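Sugar isomerase (PDB 3QC0) binds zinc within a xylose isomerase-like TIM barrel and is probably a sugar isomerase, its exact substrate being unestablished. Local coordinates at residues A202-C206 / A244-I249. Residues are numbered along the deposited sequence; the frame is centred on the assembly and turned at random.
Sequences AHHIC and AQEVEI
The imidazole of His204 carries the carboxylate of Glu246 stacked over one face, OE2 lying 3.5 Å above the ring plane and offset toward the rim, with the two planes 26° apart. The carboxylate of Glu248, an anionic zinc ligand, is turned steeply to the same ring, at 80°; its OE1 lies 3.2 Å from His204 ND1, the spacing of two ligands of one zinc ion and not a hydrogen bond. Glu142 and Asp177 complete the site. The two segments belong to the seventh and eighth strands of a TIM barrel, 200-205 and 245-247, parallel and joined through helix 229-238 as a beta-alpha-beta unit. Histidine suits its place by using both nitrogens: ND1 takes the metal, while NE2 donates to a water that in turn donates to Glu246 OE1. A carboxylate suits Glu246 because it accepts from this water and, through OE2, from Asn10 ND2; with Thr62 OG1 hydrogen-bonded to OE1, these bonds probably hold it over the ring. A phenylalanine in place of His204 would probably leave the zinc one ligand short and the bridging water without its donor.

On the other face of the sheet, His203 and Gln245 run side by side, Gln245 CG 3.7 Å from His203 ND1, which is hydrogen-bonded to Arg233. Branched, apolar Ile205 and Val247 suit this buried face: with CG1 between its own N and carbonyl carbon (chi1 58°), Ile205 reaches across to the neighbouring strand, where CD1 meets Val247 CG2 at 3.8 Å. Backbone bonds pair the strands: Glu246 N to His203 O, Ile205 N to Glu246 O at 2.8 Å, and Glu248 N to Ile205 O at 3.0 Å.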
loop_
_atom_site.group_PDB
_atom_site.type_symbol
_atom_site.label_atom_id
_atom_site.label_comp_id
_atom_site.label_asym_id
_atom_site.label_seq_id
_atom_site.Cartn_x
_atom_site.Cartn_y
_atom_site.Cartn_z
ATOM N N ALA A 202 -19.997 6.536 -1.074
ATOM C CA ALA A 202 -19.939 5.911 0.230
ATOM C C ALA A 202 -18.669 6.334 0.920
ATOM O O ALA A 202 -17.684 6.689 0.246
ATOM C CB ALA A 202 -20.004 4.370 0.123
ATOM N N HIS A 203 -18.708 6.242 2.241
ATOM C CA HIS A 203 -17.583 6.571 3.128
ATOM C C HIS A 203 -17.511 5.505 4.185
ATOM O O HIS A 203 -18.458 5.360 4.990
ATOM C CB HIS A 203 -17.818 7.952 3.745
ATOM C CG HIS A 203 -16.775 8.380 4.723
ATOM N ND1 HIS A 203 -16.977 9.408 5.614
ATOM C CD2 HIS A 203 -15.500 7.938 4.937
ATOM C CE1 HIS A 203 -15.875 9.595 6.323
ATOM N NE2 HIS A 203 -14.984 8.687 5.969
ATOM N N HIS A 204 -16.440 4.707 4.159
ATOM C CA HIS A 204 -16.260 3.631 5.114
ATOM C C HIS A 204 -15.228 4.043 6.146
ATOM O O HIS A 204 -14.160 4.599 5.794
ATOM C CB HIS A 204 -15.804 2.314 4.473
ATOM C CG HIS A 204 -16.632 1.868 3.320
ATOM N ND1 HIS A 204 -16.267 0.830 2.492
ATOM C CD2 HIS A 204 -17.833 2.316 2.869
ATOM C CE1 HIS A 204 -17.213 0.671 1.568
ATOM N NE2 HIS A 204 -18.176 1.549 1.790
ATOM N N ILE A 205 -15.527 3.715 7.401
ATOM C CA ILE A 205 -14.677 4.069 8.528
ATOM C C ILE A 205 -14.242 2.870 9.363
ATOM O O ILE A 205 -14.893 1.841 9.390
ATOM C CB ILE A 205 -15.317 5.145 9.429
ATOM C CG1 ILE A 205 -16.677 4.674 9.950
ATOM C CG2 ILE A 205 -15.404 6.481 8.673
ATOM C CD1 ILE A 205 -17.239 5.625 11.081
ATOM N N CYS A 206 -13.090 3.069 10.014
ATOM C CA CYS A 206 -12.336 2.065 10.778
ATOM C C CYS A 206 -11.008 2.783 11.063
ATOM O O CYS A 206 -10.940 4.002 10.946
ATOM C CB CYS A 206 -12.139 0.752 10.015
ATOM S SG CYS A 206 -11.282 0.965 8.460
ATOM N N ALA A 244 -24.122 8.601 5.379
ATOM C CA ALA A 244 -23.725 7.967 6.601
ATOM C C ALA A 244 -22.304 7.427 6.482
ATOM O O ALA A 244 -21.832 7.075 5.393
ATOM C CB ALA A 244 -24.669 6.836 6.958
ATOM N N GLN A 245 -21.644 7.364 7.625
ATOM C CA GLN A 245 -20.328 6.765 7.706
ATOM C C GLN A 245 -20.549 5.312 8.056
ATOM O O GLN A 245 -21.241 5.018 9.041
ATOM C CB GLN A 245 -19.487 7.465 8.773
ATOM C CG GLN A 245 -19.248 8.924 8.460
ATOM C CD GLN A 245 -18.480 9.636 9.566
ATOM O OE1 GLN A 245 -17.394 9.210 9.938
ATOM N NE2 GLN A 245 -19.037 10.710 10.090
ATOM N N GLU A 246 -19.966 4.419 7.253
ATOM C CA GLU A 246 -20.192 2.993 7.342
ATOM C C GLU A 246 -19.017 2.296 8.029
ATOM O O GLU A 246 -17.887 2.302 7.488
ATOM C CB GLU A 246 -20.397 2.459 5.919
ATOM C CG GLU A 246 -20.610 0.957 5.829
ATOM C CD GLU A 246 -20.625 0.487 4.408
ATOM O OE1 GLU A 246 -21.393 1.062 3.600
ATOM O OE2 GLU A 246 -19.872 -0.449 4.088
ATOM N N VAL A 247 -19.243 1.762 9.218
ATOM C CA VAL A 247 -18.223 1.071 9.984
ATOM C C VAL A 247 -17.942 -0.311 9.445
ATOM O O VAL A 247 -18.776 -1.198 9.453
ATOM C CB VAL A 247 -18.572 0.948 11.448
ATOM C CG1 VAL A 247 -17.479 0.161 12.195
ATOM C CG2 VAL A 247 -18.848 2.361 12.024
ATOM N N GLU A 248 -16.724 -0.484 8.957
ATOM C CA GLU A 248 -16.317 -1.735 8.345
ATOM C C GLU A 248 -15.002 -2.167 8.970
ATOM O O GLU A 248 -13.926 -1.662 8.655
ATOM C CB GLU A 248 -16.184 -1.589 6.822
ATOM C CG GLU A 248 -15.833 -2.886 6.130
ATOM C CD GLU A 248 -15.674 -2.727 4.657
ATOM O OE1 GLU A 248 -15.275 -1.651 4.235
ATOM O OE2 GLU A 248 -16.005 -3.676 3.921
ATOM N N ILE A 249 -15.106 -3.080 9.923
ATOM C CA ILE A 249 -13.983 -3.594 10.691
ATOM C C ILE A 249 -13.861 -5.107 10.510
ATOM O O ILE A 249 -14.804 -5.848 10.766
ATOM C CB ILE A 249 -14.127 -3.276 12.205
ATOM C CG1 ILE A 249 -14.161 -1.762 12.414
ATOM C CG2 ILE A 249 -12.966 -3.922 13.005
ATOM C CD1 ILE A 249 -14.589 -1.263 13.812
HETATM O O HOH W 1 -21.379 5.558 3.140
HETATM O O HOH W 2 -20.903 1.178 0.922
#